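Local coordinates for protein ribokinase, putative (Burkholderia thailandensis, PDB 3B1N) that binds nucleosides and ADP and, as a nucleoside kinase of the pfkB (ribokinase) family, probably transfers a phosphate group to its nucleoside substrates, at residues R89-V94 with G131-I136; D135-I140 with G262-F267; Q147-H152 with P172-A177; H152-A157 with I183-Y188; A177-S182 with K197-K202. All coordinates share one frame; numbering follows the deposited sequence. Where two conformers were deposited one is given.

Contact 1 of 5, residues R89-V94 with G131-I136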
# COMPACT_ATOMS: atom_id res chain seq x y z
N ARG B 89 -18.01 24.18 -9.64
CA ARG B 89 -16.65 24.45 -9.14
C ARG B 89 -16.61 25.63 -8.19
O ARG B 89 -15.51 26.11 -7.85
CB ARG B 89 -15.65 24.62 -10.29
CG ARG B 89 -15.51 23.31 -11.12
CD ARG B 89 -14.48 23.36 -12.27
NE ARG B 89 -14.77 24.34 -13.31
CZ ARG B 89 -14.18 25.54 -13.43
NH1 ARG B 89 -13.27 25.96 -12.55
NH2 ARG B 89 -14.52 26.33 -14.43
N GLU B 90 -17.79 26.06 -7.72
CA GLU B 90 -17.95 27.28 -6.89
C GLU B 90 -16.95 27.28 -5.72
O GLU B 90 -16.24 28.30 -5.50
CB GLU B 90 -19.41 27.34 -6.37
CG GLU B 90 -19.67 28.52 -5.45
CD GLU B 90 -21.15 28.66 -5.07
OE1 GLU B 90 -21.48 29.67 -4.41
OE2 GLU B 90 -21.97 27.76 -5.37
N TYR B 91 -16.85 26.16 -5.01
CA TYR B 91 -16.04 26.07 -3.76
C TYR B 91 -14.79 25.21 -3.93
O TYR B 91 -14.21 24.77 -2.92
CB TYR B 91 -16.90 25.55 -2.60
CG TYR B 91 -18.14 26.38 -2.36
CD1 TYR B 91 -18.02 27.69 -1.92
CD2 TYR B 91 -19.41 25.85 -2.57
CE1 TYR B 91 -19.15 28.49 -1.70
CE2 TYR B 91 -20.57 26.63 -2.34
CZ TYR B 91 -20.41 27.95 -1.92
OH TYR B 91 -21.55 28.72 -1.68
N VAL B 92 -14.41 24.96 -5.19
CA VAL B 92 -13.16 24.22 -5.50
C VAL B 92 -12.06 25.29 -5.74
O VAL B 92 -12.09 26.00 -6.77
CB VAL B 92 -13.32 23.29 -6.72
CG1 VAL B 92 -11.98 22.60 -7.07
CG2 VAL B 92 -14.37 22.24 -6.41
N ARG B 93 -11.11 25.40 -4.82
CA ARG B 93 -10.06 26.42 -4.94
C ARG B 93 -8.80 25.77 -5.50
O ARG B 93 -8.41 24.71 -5.04
CB ARG B 93 -9.79 27.11 -3.60
CG ARG B 93 -8.60 28.05 -3.67
CD ARG B 93 -8.81 29.39 -3.03
NE ARG B 93 -7.53 30.07 -2.82
CZ ARG B 93 -7.32 30.90 -1.80
NH1 ARG B 93 -6.13 31.50 -1.63
NH2 ARG B 93 -8.33 31.11 -0.96
N VAL B 94 -8.22 26.40 -6.50
CA VAL B 94 -7.01 25.89 -7.14
C VAL B 94 -5.78 26.68 -6.70
O VAL B 94 -5.72 27.90 -6.91
CB VAL B 94 -7.15 25.96 -8.66
CG1 VAL B 94 -5.87 25.45 -9.33
CG2 VAL B 94 -8.34 25.09 -9.10
N GLY B 131 -18.78 27.90 6.55
CA GLY B 131 -19.84 28.74 7.15
C GLY B 131 -20.16 29.91 6.22
O GLY B 131 -21.16 30.63 6.40
N GLU B 132 -19.33 30.09 5.21
CA GLU B 132 -19.60 31.15 4.22
C GLU B 132 -20.32 30.70 2.95
O GLU B 132 -20.64 31.53 2.08
CB GLU B 132 -18.29 31.89 3.88
CG GLU B 132 -17.69 32.62 5.06
CD GLU B 132 -16.22 33.07 4.82
OE1 GLU B 132 -15.74 33.04 3.67
OE2 GLU B 132 -15.56 33.39 5.83
N ALA B 133 -20.56 29.40 2.81
CA ALA B 133 -21.22 28.91 1.61
C ALA B 133 -22.68 29.24 1.73
O ALA B 133 -23.24 29.03 2.78
CB ALA B 133 -21.04 27.38 1.47
N LYS B 134 -23.27 29.73 0.64
CA LYS B 134 -24.66 30.23 0.66
C LYS B 134 -25.72 29.18 0.33
O LYS B 134 -25.54 28.34 -0.57
CB LYS B 134 -24.83 31.47 -0.24
CG LYS B 134 -24.22 32.74 0.41
CD LYS B 134 -25.09 33.99 0.12
CE LYS B 134 -24.49 35.28 0.73
NZ LYS B 134 -24.52 35.35 2.22
N ASP B 135 -26.82 29.26 1.08
CA ASP B 135 -28.02 28.45 0.79
C ASP B 135 -27.66 26.97 0.67
O ASP B 135 -27.98 26.27 -0.31
CB ASP B 135 -28.77 28.99 -0.43
CG ASP B 135 -29.40 30.36 -0.15
OD1 ASP B 135 -30.17 30.46 0.84
OD2 ASP B 135 -29.10 31.34 -0.87
N ILE B 136 -26.95 26.53 1.69
CA ILE B 136 -26.64 25.14 1.85
C ILE B 136 -27.70 24.61 2.79
O ILE B 136 -27.93 25.16 3.88
CB ILE B 136 -25.22 24.98 2.46
CG1 ILE B 136 -24.14 25.44 1.45
CG2 ILE B 136 -24.95 23.55 2.94
CD1 ILE B 136 -24.20 24.85 0.01
O HOH W 1 -24.01 28.15 -2.69

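Contact 2 of 5, residues D135-I140 with G262-F267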
# COMPACT_ATOMS: atom_id res chain seq x y z
N ASP B 135 -26.82 29.26 1.08
CA ASP B 135 -28.02 28.45 0.79
C ASP B 135 -27.66 26.97 0.67
O ASP B 135 -27.98 26.27 -0.31
CB ASP B 135 -28.77 28.99 -0.43
CG ASP B 135 -29.40 30.36 -0.15
OD1 ASP B 135 -30.17 30.46 0.84
OD2 ASP B 135 -29.10 31.34 -0.87
N ILE B 136 -26.95 26.53 1.69
CA ILE B 136 -26.64 25.14 1.85
C ILE B 136 -27.70 24.61 2.79
O ILE B 136 -27.93 25.16 3.88
CB ILE B 136 -25.22 24.98 2.46
CG1 ILE B 136 -24.14 25.44 1.45
CG2 ILE B 136 -24.95 23.55 2.94
CD1 ILE B 136 -24.20 24.85 0.01
N LYS B 137 -28.34 23.53 2.41
CA LYS B 137 -29.28 22.92 3.34
C LYS B 137 -28.78 21.71 4.13
O LYS B 137 -29.39 21.30 5.13
CB LYS B 137 -30.57 22.56 2.64
CG LYS B 137 -30.50 21.76 1.41
CD LYS B 137 -31.91 21.93 0.79
CE LYS B 137 -32.02 21.55 -0.63
NZ LYS B 137 -33.48 21.54 -0.94
N LEU B 138 -27.61 21.20 3.71
CA LEU B 138 -27.11 19.96 4.27
C LEU B 138 -25.64 19.90 3.87
O LEU B 138 -25.26 20.42 2.83
CB LEU B 138 -27.86 18.75 3.70
CG LEU B 138 -27.48 17.34 4.15
CD1 LEU B 138 -27.54 17.08 5.65
CD2 LEU B 138 -28.28 16.25 3.36
N ALA B 139 -24.83 19.28 4.72
CA ALA B 139 -23.39 19.15 4.40
C ALA B 139 -22.83 17.84 4.90
O ALA B 139 -23.44 17.17 5.72
CB ALA B 139 -22.60 20.32 5.01
N ILE B 140 -21.61 17.52 4.46
CA ILE B 140 -20.82 16.47 5.07
C ILE B 140 -19.40 17.02 5.21
O ILE B 140 -18.93 17.74 4.32
CB ILE B 140 -20.80 15.19 4.18
CG1 ILE B 140 -20.01 14.05 4.93
CG2 ILE B 140 -20.37 15.44 2.75
CD1 ILE B 140 -20.38 12.64 4.34
N GLY B 262 -30.98 10.84 0.38
CA GLY B 262 -32.17 10.41 1.15
C GLY B 262 -32.51 11.45 2.23
O GLY B 262 -33.69 11.80 2.40
N ILE B 263 -31.52 11.96 2.97
CA ILE B 263 -31.79 12.91 4.07
C ILE B 263 -32.42 14.18 3.44
O ILE B 263 -33.47 14.68 3.92
CB ILE B 263 -30.49 13.26 4.81
CG1 ILE B 263 -30.03 12.01 5.57
CG2 ILE B 263 -30.69 14.43 5.80
CD1 ILE B 263 -28.53 12.16 6.08
N GLU B 264 -31.82 14.71 2.38
CA GLU B 264 -32.30 15.92 1.71
C GLU B 264 -33.77 15.78 1.32
O GLU B 264 -34.54 16.74 1.46
CB GLU B 264 -31.45 16.18 0.43
CG GLU B 264 -32.06 17.20 -0.51
CD GLU B 264 -31.25 17.45 -1.77
OE1 GLU B 264 -30.34 16.64 -2.13
OE2 GLU B 264 -31.60 18.46 -2.43
N HIS B 265 -34.15 14.62 0.79
CA HIS B 265 -35.48 14.39 0.20
C HIS B 265 -36.45 13.78 1.20
O HIS B 265 -37.56 13.38 0.82
CB HIS B 265 -35.38 13.53 -1.05
CG HIS B 265 -34.79 14.25 -2.20
ND1 HIS B 265 -35.57 14.92 -3.14
CD2 HIS B 265 -33.50 14.47 -2.56
CE1 HIS B 265 -34.77 15.51 -4.02
NE2 HIS B 265 -33.52 15.24 -3.70
N GLY B 266 -36.08 13.75 2.48
CA GLY B 266 -36.99 13.24 3.54
C GLY B 266 -37.33 11.75 3.45
O GLY B 266 -38.39 11.29 3.86
N PHE B 267 -36.39 10.96 2.93
CA PHE B 267 -36.55 9.52 3.03
C PHE B 267 -36.51 9.14 4.50
O PHE B 267 -35.79 9.76 5.29
CB PHE B 267 -35.31 8.83 2.38
CG PHE B 267 -35.31 8.83 0.87
CD1 PHE B 267 -35.91 9.80 0.11
CD2 PHE B 267 -34.62 7.80 0.18
CE1 PHE B 267 -35.86 9.75 -1.32
CE2 PHE B 267 -34.55 7.77 -1.21
CZ PHE B 267 -35.17 8.72 -1.95
O HOH W 2 -35.13 19.32 -0.14

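Contact 3 of 5, residues Q147-H152 with P172-A177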
# COMPACT_ATOMS: atom_id res chain seq x y z
N GLN B 147 -6.77 20.78 9.82
CA GLN B 147 -7.30 22.08 10.20
C GLN B 147 -8.64 22.35 9.48
O GLN B 147 -9.59 22.89 10.07
CB GLN B 147 -6.25 23.19 9.97
CG GLN B 147 -6.69 24.58 10.32
CD GLN B 147 -5.62 25.64 10.09
OE1 GLN B 147 -4.48 25.33 9.75
NE2 GLN B 147 -5.99 26.90 10.28
N GLY B 148 -8.71 21.99 8.19
CA GLY B 148 -9.95 22.12 7.44
C GLY B 148 -11.07 21.32 8.06
O GLY B 148 -12.16 21.85 8.19
N MET B 149 -10.82 20.07 8.45
CA MET B 149 -11.88 19.22 8.98
C MET B 149 -12.47 19.87 10.23
O MET B 149 -13.67 19.96 10.39
CB MET B 149 -11.35 17.84 9.34
CG MET B 149 -10.89 17.06 8.14
SD MET B 149 -10.40 15.39 8.59
CE MET B 149 -11.86 14.58 9.11
N VAL B 150 -11.59 20.29 11.13
CA VAL B 150 -12.04 20.86 12.39
C VAL B 150 -12.77 22.19 12.18
O VAL B 150 -13.86 22.40 12.72
CB VAL B 150 -10.81 21.07 13.34
CG1 VAL B 150 -11.25 21.83 14.60
CG2 VAL B 150 -10.20 19.72 13.74
N GLN B 151 -12.20 23.06 11.34
CA GLN B 151 -12.78 24.34 10.98
C GLN B 151 -14.17 24.18 10.37
O GLN B 151 -15.09 24.90 10.67
CB GLN B 151 -11.87 25.02 9.96
CG GLN B 151 -12.19 26.44 9.66
CD GLN B 151 -11.29 26.95 8.56
OE1 GLN B 151 -10.19 27.45 8.82
NE2 GLN B 151 -11.70 26.75 7.32
N HIS B 152 -14.29 23.24 9.44
CA HIS B 152 -15.59 23.07 8.77
C HIS B 152 -16.66 22.65 9.77
O HIS B 152 -17.82 23.10 9.68
CB HIS B 152 -15.50 22.02 7.64
CG HIS B 152 -14.63 22.42 6.50
ND1 HIS B 152 -14.36 23.73 6.15
CD2 HIS B 152 -13.98 21.64 5.60
CE1 HIS B 152 -13.54 23.73 5.11
NE2 HIS B 152 -13.30 22.47 4.75
N PRO B 172 -6.33 9.54 12.46
CA PRO B 172 -5.04 9.66 13.17
C PRO B 172 -4.66 11.09 13.57
O PRO B 172 -3.88 11.29 14.51
CB PRO B 172 -4.03 9.07 12.16
CG PRO B 172 -4.86 8.05 11.42
CD PRO B 172 -6.14 8.80 11.19
N LEU B 173 -5.21 12.07 12.87
CA LEU B 173 -4.90 13.48 13.10
C LEU B 173 -5.64 14.06 14.33
O LEU B 173 -5.26 15.13 14.85
CB LEU B 173 -5.21 14.29 11.85
CG LEU B 173 -4.76 13.77 10.47
CD1 LEU B 173 -5.35 14.58 9.31
CD2 LEU B 173 -3.25 13.73 10.38
N PHE B 174 -6.68 13.36 14.77
CA PHE B 174 -7.51 13.81 15.89
C PHE B 174 -6.93 13.33 17.22
O PHE B 174 -6.30 12.27 17.28
CB PHE B 174 -8.95 13.27 15.76
CG PHE B 174 -9.78 14.03 14.76
CD1 PHE B 174 -10.68 15.01 15.17
CD2 PHE B 174 -9.64 13.78 13.40
CE1 PHE B 174 -11.42 15.74 14.24
CE2 PHE B 174 -10.37 14.48 12.49
CZ PHE B 174 -11.29 15.46 12.91
N ASP B 175 -7.10 14.11 18.28
CA ASP B 175 -7.00 13.55 19.64
C ASP B 175 -8.38 13.39 20.22
O ASP B 175 -9.38 13.73 19.56
CB ASP B 175 -6.12 14.39 20.57
CG ASP B 175 -6.58 15.83 20.69
OD1 ASP B 175 -5.78 16.65 21.22
OD2 ASP B 175 -7.72 16.18 20.28
N GLY B 176 -8.45 12.86 21.44
CA GLY B 176 -9.73 12.65 22.09
C GLY B 176 -10.58 13.89 22.24
O GLY B 176 -11.79 13.84 21.99
N ALA B 177 -9.96 15.01 22.61
CA ALA B 177 -10.70 16.22 22.89
C ALA B 177 -11.35 16.82 21.63
O ALA B 177 -12.54 17.16 21.64
CB ALA B 177 -9.80 17.25 23.61

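Contact 4 of 5, residues H152-A157 with I183-Y188. With NA (sodium ion), chain H.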
# COMPACT_ATOMS: atom_id res chain seq x y z
N HIS B 152 -14.29 23.24 9.44
CA HIS B 152 -15.59 23.07 8.77
C HIS B 152 -16.66 22.65 9.77
O HIS B 152 -17.82 23.10 9.68
CB HIS B 152 -15.50 22.02 7.64
CG HIS B 152 -14.63 22.42 6.50
ND1 HIS B 152 -14.36 23.73 6.15
CD2 HIS B 152 -13.98 21.64 5.60
CE1 HIS B 152 -13.54 23.73 5.11
NE2 HIS B 152 -13.30 22.47 4.75
N THR B 153 -16.29 21.77 10.69
CA THR B 153 -17.25 21.33 11.70
C THR B 153 -17.71 22.47 12.59
O THR B 153 -18.91 22.58 12.86
CB THR B 153 -16.79 20.14 12.53
OG1 THR B 153 -15.69 20.49 13.36
CG2 THR B 153 -16.37 19.04 11.60
N GLU B 154 -16.75 23.29 13.04
CA GLU B 154 -17.09 24.45 13.85
C GLU B 154 -18.02 25.40 13.10
O GLU B 154 -19.03 25.86 13.65
CB GLU B 154 -15.81 25.17 14.35
CG GLU B 154 -14.99 24.34 15.35
CD GLU B 154 -15.63 24.27 16.74
OE1 GLU B 154 -16.57 25.06 17.05
OE2 GLU B 154 -15.19 23.43 17.55
N GLU B 155 -17.69 25.70 11.87
CA GLU B 155 -18.41 26.69 11.08
C GLU B 155 -19.79 26.20 10.69
O GLU B 155 -20.76 26.95 10.73
CB GLU B 155 -17.62 27.07 9.87
CG GLU B 155 -16.40 27.92 10.28
CD GLU B 155 -15.63 28.43 9.13
OE1 GLU B 155 -16.10 28.20 7.99
OE2 GLU B 155 -14.56 29.07 9.36
N LEU B 156 -19.90 24.94 10.30
CA LEU B 156 -21.23 24.47 9.94
C LEU B 156 -22.16 24.46 11.15
O LEU B 156 -23.36 24.77 11.02
CB LEU B 156 -21.15 23.08 9.25
CG LEU B 156 -20.56 23.11 7.85
CD1 LEU B 156 -20.11 21.69 7.51
CD2 LEU B 156 -21.57 23.62 6.80
N ALA B 157 -21.64 24.09 12.32
CA ALA B 157 -22.45 23.99 13.55
C ALA B 157 -22.89 25.38 13.93
O ALA B 157 -24.00 25.57 14.38
CB ALA B 157 -21.64 23.35 14.67
N ILE B 183 -17.94 15.46 17.36
CA ILE B 183 -19.13 14.64 17.49
C ILE B 183 -20.25 15.39 18.21
O ILE B 183 -21.43 15.30 17.78
CB ILE B 183 -18.81 13.33 18.22
CG1 ILE B 183 -17.89 12.46 17.34
CG2 ILE B 183 -20.07 12.57 18.60
CD1 ILE B 183 -17.16 11.34 18.11
N GLU B 184 -19.91 16.14 19.27
CA GLU B 184 -20.91 17.03 19.90
C GLU B 184 -21.58 17.98 18.87
O GLU B 184 -22.80 18.06 18.78
CB GLU B 184 -20.30 17.81 21.09
CG GLU B 184 -20.10 16.95 22.37
CD GLU B 184 -19.01 17.49 23.28
OE1 GLU B 184 -18.67 16.81 24.30
OE2 GLU B 184 -18.48 18.60 22.98
N LEU B 185 -20.79 18.61 18.02
CA LEU B 185 -21.28 19.53 17.01
C LEU B 185 -22.05 18.85 15.86
O LEU B 185 -22.96 19.44 15.29
CB LEU B 185 -20.11 20.32 16.40
CG LEU B 185 -19.30 21.22 17.35
CD1 LEU B 185 -18.13 21.80 16.58
CD2 LEU B 185 -20.15 22.34 18.01
N ALA B 186 -21.64 17.63 15.51
CA ALA B 186 -22.19 16.97 14.32
C ALA B 186 -23.67 16.62 14.46
O ALA B 186 -24.12 16.24 15.54
CB ALA B 186 -21.40 15.68 14.01
N THR B 187 -24.41 16.65 13.35
CA THR B 187 -25.81 16.17 13.35
C THR B 187 -25.84 14.64 13.19
O THR B 187 -26.66 13.96 13.78
CB THR B 187 -26.60 16.77 12.19
OG1 THR B 187 -26.27 18.16 12.01
CG2 THR B 187 -28.10 16.52 12.40
N TYR B 188 -24.96 14.11 12.33
CA TYR B 188 -24.89 12.68 12.13
C TYR B 188 -23.42 12.27 12.08
O TYR B 188 -22.57 13.11 11.77
CB TYR B 188 -25.58 12.24 10.81
CG TYR B 188 -26.80 13.05 10.39
CD1 TYR B 188 -26.68 14.17 9.59
CD2 TYR B 188 -28.09 12.69 10.84
CE1 TYR B 188 -27.78 14.89 9.20
CE2 TYR B 188 -29.20 13.43 10.47
CZ TYR B 188 -29.03 14.52 9.64
OH TYR B 188 -30.12 15.27 9.23
NA NA H . -23.73 16.11 17.80
O HOH W 3 -25.91 17.24 18.06

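Contact 5 of 5, residues A177-S182 with K197-K202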
# COMPACT_ATOMS: atom_id res chain seq x y z
N ALA B 177 -9.96 15.01 22.61
CA ALA B 177 -10.70 16.22 22.89
C ALA B 177 -11.35 16.82 21.63
O ALA B 177 -12.54 17.16 21.64
CB ALA B 177 -9.80 17.25 23.61
N THR B 178 -10.57 16.91 20.55
CA THR B 178 -11.09 17.45 19.28
C THR B 178 -12.10 16.49 18.66
O THR B 178 -13.08 16.91 18.05
CB THR B 178 -9.98 17.78 18.25
OG1 THR B 178 -9.17 16.61 18.03
CG2 THR B 178 -9.10 18.94 18.75
N LEU B 179 -11.88 15.19 18.84
CA LEU B 179 -12.84 14.22 18.32
C LEU B 179 -14.19 14.26 19.05
O LEU B 179 -15.27 14.32 18.42
CB LEU B 179 -12.21 12.82 18.28
CG LEU B 179 -13.02 11.71 17.61
CD1 LEU B 179 -13.39 12.10 16.14
CD2 LEU B 179 -12.28 10.41 17.64
N ARG B 180 -14.16 14.25 20.39
CA ARG B 180 -15.39 14.44 21.17
C ARG B 180 -16.11 15.74 20.81
O ARG B 180 -17.33 15.74 20.61
CB ARG B 180 -15.07 14.43 22.67
CG ARG B 180 -14.79 13.05 23.25
CD ARG B 180 -14.71 13.11 24.80
NE ARG B 180 -13.57 13.93 25.24
CZ ARG B 180 -12.33 13.47 25.41
NH1 ARG B 180 -11.37 14.30 25.79
NH2 ARG B 180 -12.05 12.19 25.16
N ARG B 181 -15.37 16.84 20.68
CA ARG B 181 -15.99 18.12 20.30
C ARG B 181 -16.69 18.04 18.94
O ARG B 181 -17.83 18.50 18.78
CB ARG B 181 -14.98 19.26 20.35
CG ARG B 181 -15.43 20.57 19.71
CD ARG B 181 -16.55 21.21 20.49
NE ARG B 181 -16.76 22.56 19.99
CZ ARG B 181 -17.70 23.39 20.44
NH1 ARG B 181 -18.52 23.02 21.41
NH2 ARG B 181 -17.82 24.58 19.89
N SER B 182 -16.01 17.42 17.98
CA SER B 182 -16.57 17.32 16.62
C SER B 182 -17.88 16.55 16.59
O SER B 182 -18.82 16.94 15.88
CB SER B 182 -15.52 16.69 15.68
OG SER B 182 -14.41 17.55 15.59
N LYS B 197 -14.72 1.62 15.79
CA LYS B 197 -13.91 1.13 16.92
C LYS B 197 -12.84 2.16 17.35
O LYS B 197 -12.67 2.44 18.56
CB LYS B 197 -13.30 -0.24 16.63
CG LYS B 197 -12.40 -0.79 17.75
CD LYS B 197 -13.26 -1.04 19.02
CE LYS B 197 -12.40 -1.60 20.17
NZ LYS B 197 -13.30 -2.38 21.05
N LEU B 198 -12.16 2.74 16.38
CA LEU B 198 -11.14 3.74 16.67
C LEU B 198 -11.76 4.98 17.29
O LEU B 198 -11.14 5.61 18.17
CB LEU B 198 -10.37 4.09 15.39
CG LEU B 198 -9.07 3.35 15.06
CD1 LEU B 198 -9.19 1.86 15.23
CD2 LEU B 198 -8.68 3.71 13.67
N VAL B 199 -12.98 5.35 16.86
CA VAL B 199 -13.63 6.54 17.47
C VAL B 199 -13.96 6.29 18.95
O VAL B 199 -13.71 7.18 19.81
CB VAL B 199 -14.91 6.92 16.69
CG1 VAL B 199 -15.71 8.01 17.48
CG2 VAL B 199 -14.53 7.47 15.28
N CYS B 200 -14.53 5.12 19.23
CA CYS B 200 -14.85 4.73 20.63
C CYS B 200 -13.57 4.74 21.45
O CYS B 200 -13.51 5.33 22.53
CB CYS B 200 -15.43 3.35 20.62
SG CYS B 200 -17.11 3.28 20.02
N ASP B 201 -12.51 4.12 20.92
CA ASP B 201 -11.21 4.09 21.64
C ASP B 201 -10.67 5.48 21.94
O ASP B 201 -10.21 5.75 23.07
CB ASP B 201 -10.16 3.31 20.86
CG ASP B 201 -10.41 1.82 20.86
OD1 ASP B 201 -11.38 1.31 21.50
OD2 ASP B 201 -9.62 1.14 20.16
N LYS B 202 -10.72 6.38 20.97
CA LYS B 202 -10.08 7.70 21.11
C LYS B 202 -10.92 8.64 21.98
O LYS B 202 -10.39 9.43 22.77
CB LYS B 202 -9.76 8.30 19.72
CG LYS B 202 -9.17 9.74 19.70
CD LYS B 202 -8.43 10.05 18.37
CE LYS B 202 -7.04 9.34 18.31
NZ LYS B 202 -6.48 9.49 16.93

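Contact 1 of 5, residues R89-V94 with G131-I136
The phenol ring of Y91, which reaches across to A133 and K134, has CG of E90 on one face, 3.6 Å above its plane and over its centre, while a water sits in plane at its hydroxyl edge. A133 comes obliquely to the hydroxyl end, its CB 3.5 Å from CZ of Y91. The small methyl suits the spot: with no further atoms, it lets CE1, CE2 and CZ of Y91 all come within 3.9 Å of CB of A133. Beyond it, N of K134 donates to OH of Y91 over 3.1 Å, the bond bent to 148° at the hydrogen. The water ties the same two residues a second time, at 2.7 Å from OH of Y91 and 2.6 Å from O of K134. E90 and Y91 occupy the middle of a type I turn from R89 to V92, and E90, extended from the backbone (chi1 177°), lies along the ring and ends in a salt bridge with R65. Near the protein surface, the contact joins edge strand 88-95 to the loop leading into strand 138-141, with Y91 and A133 both packing on L4 of strand 3-6 and Y91 also on M67 of strand 64-71.

Contact 2 of 5, residues D135-I140 with G262-F267
The ammonium group of K137, NZ, has three partners, of which a water at 2.9 Å is the firm one; the others are OE2 of E264, in a long salt bridge of 3.9 Å, and the carbonyl of L319, in a weak hydrogen bond. The water in turn donates to O of E264 over 3.1 Å, so that K137 is linked to both the carboxylate and the backbone of one residue. Lysine suits the place because its extended chain spans the distance, and CE itself approaches OE2 of E264 to 3.6 Å. Here helix 251-264 runs out in a Schellman motif, where N of F267 bonds to O of G262 and N of G266 to O of I263; G266 takes the positive phi of the turn with ease because it is a glycine. One residue further along the strand segment, at L138, the contact becomes apolar. L138, whose CG stands opposite the backbone N (chi1 179°), sends its forked end against the helix, CD2 lying 3.9 Å from CG2 of I263. The two side chains meet at about a right angle, bringing the branched methyls of strand and helix together. L260, one turn earlier, and I164 of the neighbouring strand extend this apolar layer.

Contact 3 of 5, residues Q147-H152 with P172-A177
Helices 146-158 and 176-185 belong to consecutive beta-alpha-beta crossovers of this Rossmann-like kinase fold; the first packs against the turn that starts the second, and a Met-aromatic contact joins them. The aromatic partner is F174, just ahead of D175, the N-cap residue whose carboxylate caps the new helix and also bonds to the hydroxyl of T178. The methionine is M149. Its CE meets the ring at the edge, near the ring plane, 3.7 Å from CE2 of F174, and SD lies 5.3 Å from the ring centroid, 81° off the ring normal. A bend at chi3 (67°) folds the terminal methyl back so that sulfur and methyl both touch the same stretch of ring edge. Neither lies over the face.

The next residue, V150, adds CG2, 4.2 Å from CE1 of F174, in an oblique approach, the two side chains sliding past each other in opposite directions. V150 thus meets CE1 while M149 meets CE2 and CZ, so they touch different carbons of the ring. F146 meets the phenyl group edge-to-face, and L179 and S182 of the following helix also touch it.

The side chain of M149 lies about 6 Å from the bound mizoribine, so this packing borders the nucleoside pocket. No hydrogen bond crosses between the segments: cohesion rests on dispersion, helped perhaps by the polarisable sulfur facing the slightly positive hydrogens on the ring edge. A flexible thioether can follow the shape of a rigid ring, which makes methionine a fitting neighbour for phenylalanine in this buried place.

Contact 4 of 5, residues H152-A157 with I183-Y188
L185 carries this contact, its side chain meeting T153, E154 and A157 of helix 146-158, and it can be followed outward. CB starts against the methyl of A157, 3.8 Å from its CB, where the backbones come close: the CA atoms of L185 and A157 are 5.8 Å apart, a close spacing that the small alanine suits. CG lies 4.1 Å from the same methyl. From there the chain forks. CD2 stays with A157, at 3.8 Å from its CB, while CD1 reaches the carboxylate of E154, 3.5 Å from OE2, and also comes within 3.9 Å of the carbonyl oxygen of T153.

E154 points its CB away from the 183-188 segment, but a bend at chi2 (-74°) folds the carboxylate back over the leucine. Its charge is not left on the apolar methyl, because OE2 forms a salt bridge with NE of R181. T153 keeps its hydroxyl on O of V150 of its own helix, so it offers L185 mainly packing.

Three carbonyl oxygens at and just after the end of helix 176-185 bind a sodium ion: O of I183, O of E184 and O of A186, the last at 2.3 Å, with a water and O of R213 making up the ligands. Beside this site, the contact itself is the side-by-side packing of two adjacent crossover helices on a parallel sheet, as the successive beta-alpha-beta units of the ribokinase fold provide.

Contact 5 of 5, residues A177-S182 with K197-K202
CD2 of L179 is the point of first contact, pressing on the aliphatic part of K202, 3.8 Å from its CG and 3.9 Å from both CB and CD. The two side chains cross at about a right angle, and the same methyl also comes 4.2 Å from CG1 of V199. Leucine points from helix 176-185 toward the other helix and this small apolar patch, to which the beta-branched V199 offers one methyl, CG1. Beside it, R180 brings NH2 to 4.0 Å from O of K202, too far for a bond; that nitrogen instead donates to O of T203, where helix 193-203 ends.

In the second shell, K202 turns at chi3 so that NZ leaves the leucine and bonds to the carbonyls of F174 and L171. Within helix 176-185, O of T178 takes two donors from S182, its N and, at 2.9 Å, its OG, which reach from opposite faces of the carbonyl plane. The helix segments cross at -113°, their axes 10.1 Å apart. L198, on the flank of helix 193-203, packs on L26 of the second subunit.

The chemistry of K202 is divided along its length: its methylenes serve as hydrocarbon for L179, whereas its charged end goes to main-chain oxygens, which its positive charge should suit well. With the head of R180 likewise on O of T203, apolar packing and polar bonding to main-chain oxygens share one interface.

From the N terminus, contact 1 comes first, closing the loop between edge strand 88-95 and the approach to strand 138-141. Contact 2 opens where contact 1 ends, sharing D135 and I136, and spans the longest loop, reaching helix 251-264; contacts 3, 4 and 5 are nested within it. Contact 3 and contact 4 cross, both joining helices 146-158 and 176-185, with H152 common to them. Contact 5 follows contact 3 in series through A177, crosses contact 4, and brings in helix 193-203. Contacts 1 and 4 also meet, by a probable hydrogen bond from G131 to E155, while A139 packs on L156 between contacts 2 and 4.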